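Local coordinates for protein metallocarboxypeptidase (Trypanosoma cruzi, PDB 3DWC) that probably releases C-terminal amino acids other than proline from peptides, with broad specificity, as a metallocarboxypeptidase of the M32 family, at residues 439-443 and 444-448; 180-183 and 184-187; 257-260 and 261-265. All blocks are in the same frame, centred on the assembly; numbering follows the deposited sequence.

Interaction 1 of 3, residues 439-443 and 444-448; sequences RELGE and EVVDD
The carbonyl oxygen of Glu443 receives the backbone N-H of Asp447 at 3.0 Å between O and N, in a bond that is almost straight at 172°, although the donor is tilted from the carbonyl plane. The side chain of the same aspartate leans back over the acceptor, its CG 3.4 Å from Glu443 O, because CG stands beside its own backbone N (chi1 -72°). The Glu443 chain, bent at its second torsion, brings its OE1 to 5.0 Å from Asp447 OD2. Arg438 forms salt bridges with both groups and would be expected to offset their like charges. One residue earlier, Gly442 O accepts from Val446 N at 3.1 Å. These two bonds open helix 443-451. Gly442, at a positive phi of 105°, ends helix 421-441 and is also the N-cap of helix 443-451, so the two helices share one break residue. At the bend, methyl groups of the two valines come against the backbone and side chain of Leu441. Val445 sets CG2 against Leu441 O at 3.2 Å, and its CG1 packs more loosely on Leu441 CB at 4.3 Å. CG2 of Val446 comes within 4.0 Å of Leu441 CB and also lies 3.4 Å from Gly442 O. Val446 is buried, in contact with Met434 and Val437 of helix 421-441 and with Ile458 of helix 456-467. Leu441 packs on Lys461 of that latter helix, which also supplies one of the two lysines that hold the carboxylate of Glu440.

Interaction 2 of 3, residues 180-183 and 184-187; sequences SWLP and ELLK
Three backbone bonds of unequal quality link Trp181, Leu182 and Pro183 to the next turn of helix 168-196. Leu186 N reaches Leu182 O at 2.9 Å in a regular i to i+4 bond. Leu185 N approaches Trp181 O at 3.0 Å and lies in the carbonyl plane, but the angle at its hydrogen is bent to 137°. The last, from Lys187 N to Pro183 O, is weak.

The apolar contacts centre on Leu185, whose side chain runs beside that of Trp181 and points the same way. Its CD2 sits at the edge of the indole, near the ring plane and 3.8 Å from Trp181 CZ3; the same methyl also comes within 4.3 Å of Leu182 CD1. The indole is steadied further by Leu182 CB over the rim of one face and by a bond from Trp181 NE1 to Asn177 OD1 a turn back. Helix 490-501 packs on Trp181 and Leu185, whereas Leu182, Pro183 and Leu186 meet Leu360 of helix 358-374.

Water supplies the third kind of link. It donates to Pro183 O at 2.6 Å and accepts from Lys187 NZ. The lysine is extended as far as CE; its last torsion, near-eclipsed at -7°, turns NZ back toward that carbonyl at some strain.

Proline has no N-H to give to the preceding turn, and the helix is kinked there. The Pro183 carbonyl takes a weak N-H and a short water bond, and the water ties it to the lysine ammonium.

Interaction 3 of 3, residues 257-260 and 261-265; sequences EFVT and SLLGV
Val259 and Leu263, one helical turn apart, lie side by side and point the same way, with Val259 CG1 only 3.5 Å from Leu263 CD2. Their backbones are joined as well, Leu263 N to Val259 O at 2.9 Å. Further bonds of the same i to i+4 pattern run from Leu262 N to Phe258 O at 3.0 Å and from Gly264 N to Thr260 O at 2.9 Å. In the last the N-H...O angle falls to 146° and the donor is tilted from the carbonyl plane.

This first turn is positioned by Glu257, just ahead of it. The carboxylate grips Thr260 twice: OE1 takes the N-H of Thr260 through its syn lone pair at 3.0 Å, a capping bond, and OE2 accepts from Thr260 OG1 at the same distance. The threonine can present both donors together because its hydroxyl stands beside its own backbone N (chi1 -59°). A negative group here should also suit the helix dipole.

Further along, the helix carries the HExxH motif, whose His267 and His271 bind cobalt. Gly264 lies about 5 Å (nearest atoms) from the side chain of Glu268, the predicted proton donor and acceptor.

Around this turn, Phe258 enters an aromatic cluster with Phe207 and Phe326. Leu262 touches Phe219 of helix 209-222 and Leu318 of helix 312-326, Val259 and Leu263 pack on Ile341 of helix 334-341, and Ser261 OG makes a weak bond to Thr251, ending strand 246-251.

Overall arrangement
The three contacts are separate local features of a largely helical chain. Their centres stand 26 to 29 Å apart, and even the nearest atoms of any two remain about 16 to 17 Å from each other. Interaction 3 begins a helix, interaction 1 joins two, and interaction 2 bends one in mid-course. Interaction 3 has the closest tie to catalysis: its helix leads into the cobalt ligands His267 and His271, completed by Glu298, with Gly264 about 9 Å from the metal. Interaction 1 is more peripheral, yet the Leu441 side chain is about 8 Å from a bound alanine and 11 Å from a bound glycine. Interaction 2 lies away from these sites.

Interaction 1 of 3, residues 439-443 and 444-448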
ATOM      1  N   ARG B 439       7.472  38.291  16.211  1.00 30.28           N
ATOM      2  CA  ARG B 439       7.041  39.159  17.292  1.00 30.65           C
ATOM      3  C   ARG B 439       7.260  38.520  18.648  1.00 29.85           C
ATOM      4  O   ARG B 439       7.749  39.134  19.587  1.00 26.63           O
ATOM      5  CB  ARG B 439       5.533  39.406  17.148  1.00 31.73           C
ATOM      6  CG  ARG B 439       5.144  40.815  17.025  1.00 34.58           C
ATOM      7  CD  ARG B 439       3.776  41.036  17.593  1.00 34.67           C
ATOM      8  NE  ARG B 439       2.761  40.351  16.808  1.00 37.62           N
ATOM      9  CZ  ARG B 439       1.949  39.391  17.249  1.00 39.59           C
ATOM     10  NH1 ARG B 439       2.000  38.945  18.512  1.00 40.42           N
ATOM     11  NH2 ARG B 439       1.052  38.889  16.403  1.00 41.61           N
ATOM     12  N   GLU B 440       6.849  37.265  18.766  1.00 29.68           N
ATOM     13  CA  GLU B 440       6.967  36.582  20.065  1.00 29.16           C
ATOM     14  C   GLU B 440       8.376  36.147  20.447  1.00 28.76           C
ATOM     15  O   GLU B 440       8.824  36.316  21.578  1.00 28.93           O
ATOM     16  CB  GLU B 440       6.062  35.364  20.064  1.00 29.18           C
ATOM     17  CG  GLU B 440       4.607  35.750  20.122  1.00 30.79           C
ATOM     18  CD  GLU B 440       3.673  34.553  20.152  1.00 31.15           C
ATOM     19  OE1 GLU B 440       4.125  33.390  20.299  1.00 36.39           O
ATOM     20  OE2 GLU B 440       2.465  34.789  20.039  1.00 32.20           O
ATOM     21  N   LEU B 441       9.063  35.525  19.512  1.00 29.51           N
ATOM     22  CA  LEU B 441      10.399  34.975  19.773  1.00 30.22           C
ATOM     23  C   LEU B 441      11.510  36.025  19.566  1.00 30.51           C
ATOM     24  O   LEU B 441      12.585  35.903  20.133  1.00 30.31           O
ATOM     25  CB  LEU B 441      10.628  33.812  18.799  1.00 30.49           C
ATOM     26  CG  LEU B 441      10.524  32.342  19.197  1.00 31.42           C
ATOM     27  CD1 LEU B 441       9.752  32.031  20.460  1.00 32.36           C
ATOM     28  CD2 LEU B 441      10.161  31.468  18.039  1.00 29.50           C
ATOM     29  N   GLY B 442      11.258  37.014  18.705  1.00 30.74           N
ATOM     30  CA  GLY B 442      12.250  38.029  18.394  1.00 30.95           C
ATOM     31  C   GLY B 442      12.845  37.777  17.014  1.00 31.18           C
ATOM     32  O   GLY B 442      13.091  36.666  16.621  1.00 29.78           O
ATOM     33  N   GLU B 443      13.124  38.841  16.302  1.00 32.02           N
ATOM     34  CA  GLU B 443      13.606  38.762  14.936  1.00 33.49           C
ATOM     35  C   GLU B 443      14.956  38.056  14.825  1.00 33.80           C
ATOM     36  O   GLU B 443      15.130  37.163  13.991  1.00 33.24           O
ATOM     37  CB  GLU B 443      13.692  40.175  14.360  1.00 34.35           C
ATOM     38  CG  GLU B 443      12.265  40.770  14.130  1.00 38.56           C
ATOM     39  CD  GLU B 443      11.653  40.261  12.865  1.00 42.88           C
ATOM     40  OE1 GLU B 443      12.430  39.743  12.037  1.00 45.21           O
ATOM     41  OE2 GLU B 443      10.422  40.390  12.690  1.00 48.70           O
ATOM     42  N   GLU B 444      15.881  38.428  15.686  1.00 34.61           N
ATOM     43  CA  GLU B 444      17.230  37.854  15.677  1.00 35.32           C
ATOM     44  C   GLU B 444      17.216  36.372  16.134  1.00 35.12           C
ATOM     45  O   GLU B 444      17.950  35.520  15.594  1.00 36.21           O
ATOM     46  CB  GLU B 444      18.154  38.759  16.538  1.00 36.38           C
ATOM     47  CG  GLU B 444      19.442  38.135  17.121  1.00 37.34           C
ATOM     48  CD  GLU B 444      20.104  39.038  18.171  1.00 39.91           C
ATOM     49  OE1 GLU B 444      20.114  38.637  19.375  1.00 42.77           O
ATOM     50  OE2 GLU B 444      20.571  40.159  17.787  1.00 46.28           O
ATOM     51  N   VAL B 445      16.335  36.034  17.071  1.00 34.07           N
ATOM     52  CA  VAL B 445      16.169  34.640  17.498  1.00 32.81           C
ATOM     53  C   VAL B 445      15.665  33.744  16.332  1.00 32.58           C
ATOM     54  O   VAL B 445      16.226  32.695  16.060  1.00 31.73           O
ATOM     55  CB  VAL B 445      15.185  34.525  18.670  1.00 32.85           C
ATOM     56  CG1 VAL B 445      14.830  33.046  18.970  1.00 30.01           C
ATOM     57  CG2 VAL B 445      15.744  35.299  19.911  1.00 32.89           C
ATOM     58  N   VAL B 446      14.604  34.160  15.657  1.00 32.47           N
ATOM     59  CA  VAL B 446      14.099  33.400  14.518  1.00 32.25           C
ATOM     60  C   VAL B 446      15.203  33.276  13.482  1.00 32.78           C
ATOM     61  O   VAL B 446      15.449  32.189  13.017  1.00 32.87           O
ATOM     62  CB  VAL B 446      12.821  34.003  13.916  1.00 32.66           C
ATOM     63  CG1 VAL B 446      12.355  33.212  12.680  1.00 30.25           C
ATOM     64  CG2 VAL B 446      11.716  34.069  14.977  1.00 30.44           C
ATOM     65  N   ASP B 447      15.855  34.376  13.100  1.00 33.13           N
ATOM     66  CA  ASP B 447      16.950  34.296  12.120  1.00 33.42           C
ATOM     67  C   ASP B 447      18.063  33.325  12.535  1.00 32.86           C
ATOM     68  O   ASP B 447      18.565  32.555  11.700  1.00 31.93           O
ATOM     69  CB  ASP B 447      17.534  35.662  11.825  1.00 35.20           C
ATOM     70  CG  ASP B 447      16.604  36.538  11.005  1.00 39.06           C
ATOM     71  OD1 ASP B 447      15.644  36.005  10.396  1.00 42.63           O
ATOM     72  OD2 ASP B 447      16.848  37.768  10.982  1.00 43.21           O
ATOM     73  N   ASP B 448      18.401  33.311  13.818  1.00 33.13           N
ATOM     74  CA  ASP B 448      19.415  32.386  14.312  1.00 33.43           C
ATOM     75  C   ASP B 448      18.969  30.941  14.195  1.00 33.02           C
ATOM     76  O   ASP B 448      19.770  30.105  13.798  1.00 32.65           O
ATOM     77  CB  ASP B 448      19.806  32.669  15.769  1.00 34.40           C
ATOM     78  CG  ASP B 448      20.654  33.869  15.909  1.00 39.02           C
ATOM     79  OD1 ASP B 448      21.034  34.411  14.858  1.00 42.85           O
ATOM     80  OD2 ASP B 448      20.930  34.283  17.070  1.00 42.34           O
TER

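Interaction 2 of 3, residues 180-183 and 184-187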
ATOM      1  N   SER B 180      -5.073  45.717  -5.545  1.00 28.69           N
ATOM      2  CA  SER B 180      -4.786  47.127  -5.418  1.00 28.34           C
ATOM      3  C   SER B 180      -3.282  47.439  -5.400  1.00 28.18           C
ATOM      4  O   SER B 180      -2.892  48.574  -5.717  1.00 27.32           O
ATOM      5  CB  SER B 180      -5.468  47.719  -4.163  1.00 27.56           C
ATOM      6  OG  SER B 180      -4.840  47.283  -2.957  1.00 29.82           O
ATOM      7  N   TRP B 181      -2.446  46.457  -5.026  1.00 28.95           N
ATOM      8  CA  TRP B 181      -0.983  46.677  -4.824  1.00 28.85           C
ATOM      9  C   TRP B 181      -0.025  45.724  -5.554  1.00 28.88           C
ATOM     10  O   TRP B 181       1.102  46.151  -5.870  1.00 27.41           O
ATOM     11  CB  TRP B 181      -0.599  46.764  -3.321  1.00 29.16           C
ATOM     12  CG  TRP B 181      -0.996  45.580  -2.484  1.00 29.65           C
ATOM     13  CD1 TRP B 181      -2.121  45.454  -1.719  1.00 28.96           C
ATOM     14  CD2 TRP B 181      -0.271  44.343  -2.343  1.00 30.31           C
ATOM     15  NE1 TRP B 181      -2.143  44.218  -1.109  1.00 29.97           N
ATOM     16  CE2 TRP B 181      -1.025  43.515  -1.492  1.00 29.52           C
ATOM     17  CE3 TRP B 181       0.944  43.864  -2.854  1.00 30.16           C
ATOM     18  CZ2 TRP B 181      -0.617  42.242  -1.155  1.00 29.75           C
ATOM     19  CZ3 TRP B 181       1.348  42.610  -2.520  1.00 29.51           C
ATOM     20  CH2 TRP B 181       0.573  41.807  -1.665  1.00 30.09           C
ATOM     21  N   LEU B 182      -0.452  44.477  -5.836  1.00 29.30           N
ATOM     22  CA  LEU B 182       0.484  43.433  -6.260  1.00 30.03           C
ATOM     23  C   LEU B 182       0.939  43.565  -7.700  1.00 30.40           C
ATOM     24  O   LEU B 182       2.129  43.436  -7.936  1.00 31.13           O
ATOM     25  CB  LEU B 182      -0.029  42.005  -5.949  1.00 30.64           C
ATOM     26  CG  LEU B 182       0.877  40.807  -6.283  1.00 30.05           C
ATOM     27  CD1 LEU B 182       2.323  41.031  -5.778  1.00 27.97           C
ATOM     28  CD2 LEU B 182       0.286  39.526  -5.699  1.00 30.20           C
ATOM     29  N   PRO B 183       0.022  43.847  -8.666  1.00 30.88           N
ATOM     30  CA  PRO B 183       0.496  44.137 -10.042  1.00 31.09           C
ATOM     31  C   PRO B 183       1.568  45.249 -10.159  1.00 31.36           C
ATOM     32  O   PRO B 183       2.563  45.080 -10.889  1.00 30.01           O
ATOM     33  CB  PRO B 183      -0.787  44.518 -10.777  1.00 31.55           C
ATOM     34  CG  PRO B 183      -1.858  43.723 -10.039  1.00 31.85           C
ATOM     35  CD  PRO B 183      -1.452  43.860  -8.596  1.00 30.40           C
ATOM     36  N   GLU B 184       1.416  46.344  -9.413  1.00 31.18           N
ATOM     37  CA  GLU B 184       2.476  47.357  -9.400  1.00 31.60           C
ATOM     38  C   GLU B 184       3.734  46.957  -8.598  1.00 30.76           C
ATOM     39  O   GLU B 184       4.846  47.399  -8.903  1.00 30.15           O
ATOM     40  CB  GLU B 184       1.939  48.701  -8.937  1.00 32.38           C
ATOM     41  CG  GLU B 184       1.109  49.385 -10.010  1.00 34.31           C
ATOM     42  CD  GLU B 184       1.937  49.749 -11.260  1.00 37.37           C
ATOM     43  OE1 GLU B 184       3.160  50.026 -11.114  1.00 38.05           O
ATOM     44  OE2 GLU B 184       1.354  49.783 -12.376  1.00 37.38           O
ATOM     45  N   LEU B 185       3.573  46.105  -7.609  1.00 30.82           N
ATOM     46  CA  LEU B 185       4.726  45.647  -6.830  1.00 31.14           C
ATOM     47  C   LEU B 185       5.602  44.795  -7.724  1.00 31.52           C
ATOM     48  O   LEU B 185       6.825  44.905  -7.665  1.00 30.78           O
ATOM     49  CB  LEU B 185       4.291  44.848  -5.615  1.00 31.11           C
ATOM     50  CG  LEU B 185       5.411  44.246  -4.731  1.00 30.29           C
ATOM     51  CD1 LEU B 185       6.375  45.333  -4.336  1.00 28.94           C
ATOM     52  CD2 LEU B 185       4.852  43.586  -3.504  1.00 29.57           C
ATOM     53  N   LEU B 186       4.965  43.943  -8.531  1.00 31.68           N
ATOM     54  CA  LEU B 186       5.689  43.078  -9.438  1.00 32.52           C
ATOM     55  C   LEU B 186       6.533  43.937 -10.409  1.00 33.08           C
ATOM     56  O   LEU B 186       7.747  43.712 -10.584  1.00 32.48           O
ATOM     57  CB  LEU B 186       4.739  42.131 -10.178  1.00 31.68           C
ATOM     58  CG  LEU B 186       5.368  41.335 -11.335  1.00 32.15           C
ATOM     59  CD1 LEU B 186       6.659  40.548 -10.895  1.00 30.04           C
ATOM     60  CD2 LEU B 186       4.349  40.373 -11.937  1.00 33.18           C
ATOM     61  N   LYS B 187       5.893  44.938 -10.997  1.00 34.38           N
ATOM     62  CA  LYS B 187       6.545  45.809 -11.954  1.00 34.61           C
ATOM     63  C   LYS B 187       7.689  46.566 -11.315  1.00 34.83           C
ATOM     64  O   LYS B 187       8.720  46.737 -11.935  1.00 35.11           O
ATOM     65  CB  LYS B 187       5.557  46.792 -12.535  1.00 35.76           C
ATOM     66  CG  LYS B 187       4.437  46.219 -13.399  1.00 35.94           C
ATOM     67  CD  LYS B 187       3.853  47.352 -14.261  1.00 37.06           C
ATOM     68  CE  LYS B 187       2.423  47.127 -14.853  1.00 39.39           C
ATOM     69  NZ  LYS B 187       1.771  45.768 -14.684  1.00 41.49           N
TER
HETATM   70  O   HOH W   1       2.204  43.726 -13.097  1.00 19.24           O

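Interaction 3 of 3, residues 257-260 and 261-265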
ATOM      1  N   GLU B 257      18.832  19.679 -12.099  1.00 36.14           N
ATOM      2  CA  GLU B 257      18.776  20.637 -10.992  1.00 35.14           C
ATOM      3  C   GLU B 257      18.217  20.019  -9.718  1.00 34.45           C
ATOM      4  O   GLU B 257      17.650  18.952  -9.766  1.00 34.35           O
ATOM      5  CB  GLU B 257      17.982  21.891 -11.387  1.00 36.31           C
ATOM      6  CG  GLU B 257      16.559  21.656 -11.958  1.00 38.77           C
ATOM      7  CD  GLU B 257      15.426  21.755 -10.914  1.00 43.20           C
ATOM      8  OE1 GLU B 257      15.591  22.370  -9.846  1.00 41.70           O
ATOM      9  OE2 GLU B 257      14.341  21.193 -11.178  1.00 49.80           O
ATOM     10  N   PHE B 258      18.425  20.682  -8.586  1.00 33.07           N
ATOM     11  CA  PHE B 258      18.013  20.162  -7.291  1.00 33.64           C
ATOM     12  C   PHE B 258      16.982  21.029  -6.576  1.00 33.06           C
ATOM     13  O   PHE B 258      16.371  20.590  -5.644  1.00 30.32           O
ATOM     14  CB  PHE B 258      19.223  20.003  -6.350  1.00 32.68           C
ATOM     15  CG  PHE B 258      19.922  21.277  -6.062  1.00 30.88           C
ATOM     16  CD1 PHE B 258      19.424  22.176  -5.137  1.00 33.08           C
ATOM     17  CD2 PHE B 258      21.076  21.600  -6.718  1.00 32.18           C
ATOM     18  CE1 PHE B 258      20.068  23.375  -4.903  1.00 30.75           C
ATOM     19  CE2 PHE B 258      21.708  22.775  -6.482  1.00 32.51           C
ATOM     20  CZ  PHE B 258      21.200  23.667  -5.547  1.00 31.93           C
ATOM     21  N   VAL B 259      16.838  22.266  -7.003  1.00 33.53           N
ATOM     22  CA  VAL B 259      16.037  23.250  -6.261  1.00 35.05           C
ATOM     23  C   VAL B 259      14.583  22.822  -6.193  1.00 35.68           C
ATOM     24  O   VAL B 259      14.005  22.839  -5.132  1.00 36.05           O
ATOM     25  CB  VAL B 259      16.174  24.660  -6.915  1.00 35.42           C
ATOM     26  CG1 VAL B 259      15.168  25.673  -6.337  1.00 35.91           C
ATOM     27  CG2 VAL B 259      17.596  25.152  -6.742  1.00 33.79           C
ATOM     28  N   THR B 260      13.999  22.424  -7.319  1.00 36.77           N
ATOM     29  CA  THR B 260      12.559  22.219  -7.362  1.00 37.39           C
ATOM     30  C   THR B 260      12.157  21.126  -6.426  1.00 37.10           C
ATOM     31  O   THR B 260      11.186  21.239  -5.714  1.00 37.48           O
ATOM     32  CB  THR B 260      12.032  21.846  -8.758  1.00 38.11           C
ATOM     33  OG1 THR B 260      12.381  22.886  -9.658  1.00 39.69           O
ATOM     34  CG2 THR B 260      10.498  21.808  -8.712  1.00 39.24           C
ATOM     35  N   SER B 261      12.952  20.077  -6.444  1.00 36.27           N
ATOM     36  CA  SER B 261      12.764  18.936  -5.650  1.00 36.40           C
ATOM     37  C   SER B 261      13.077  19.140  -4.163  1.00 35.59           C
ATOM     38  O   SER B 261      12.352  18.626  -3.309  1.00 35.52           O
ATOM     39  CB  SER B 261      13.639  17.824  -6.231  1.00 37.50           C
ATOM     40  OG  SER B 261      13.793  16.822  -5.263  1.00 42.15           O
ATOM     41  N   LEU B 262      14.133  19.881  -3.851  1.00 34.47           N
ATOM     42  CA  LEU B 262      14.418  20.262  -2.452  1.00 34.79           C
ATOM     43  C   LEU B 262      13.295  21.096  -1.819  1.00 33.31           C
ATOM     44  O   LEU B 262      12.797  20.831  -0.712  1.00 31.66           O
ATOM     45  CB  LEU B 262      15.686  21.113  -2.448  1.00 35.29           C
ATOM     46  CG  LEU B 262      16.610  21.149  -1.229  1.00 37.23           C
ATOM     47  CD1 LEU B 262      17.291  22.525  -1.189  1.00 37.80           C
ATOM     48  CD2 LEU B 262      16.018  20.749   0.105  1.00 37.73           C
ATOM     49  N   LEU B 263      12.954  22.173  -2.513  1.00 32.62           N
ATOM     50  CA  LEU B 263      11.883  23.034  -2.056  1.00 33.60           C
ATOM     51  C   LEU B 263      10.518  22.341  -2.035  1.00 32.21           C
ATOM     52  O   LEU B 263       9.663  22.623  -1.169  1.00 31.93           O
ATOM     53  CB  LEU B 263      11.826  24.316  -2.863  1.00 33.67           C
ATOM     54  CG  LEU B 263      12.805  25.414  -2.451  1.00 36.86           C
ATOM     55  CD1 LEU B 263      14.184  24.898  -2.045  1.00 40.65           C
ATOM     56  CD2 LEU B 263      12.923  26.249  -3.696  1.00 41.30           C
ATOM     57  N   GLY B 264      10.309  21.474  -3.004  1.00 32.19           N
ATOM     58  CA  GLY B 264       9.143  20.571  -3.000  1.00 32.10           C
ATOM     59  C   GLY B 264       9.039  19.677  -1.777  1.00 30.54           C
ATOM     60  O   GLY B 264       8.000  19.566  -1.167  1.00 32.06           O
ATOM     61  N   VAL B 265      10.118  19.027  -1.413  1.00 29.39           N
ATOM     62  CA  VAL B 265      10.117  18.231  -0.189  1.00 31.00           C
ATOM     63  C   VAL B 265       9.885  19.067   1.065  1.00 29.77           C
ATOM     64  O   VAL B 265       9.161  18.655   1.953  1.00 31.37           O
ATOM     65  CB  VAL B 265      11.409  17.422  -0.068  1.00 32.31           C
ATOM     66  CG1 VAL B 265      11.674  16.930   1.350  1.00 31.59           C
ATOM     67  CG2 VAL B 265      11.336  16.262  -1.057  1.00 33.63           C
TER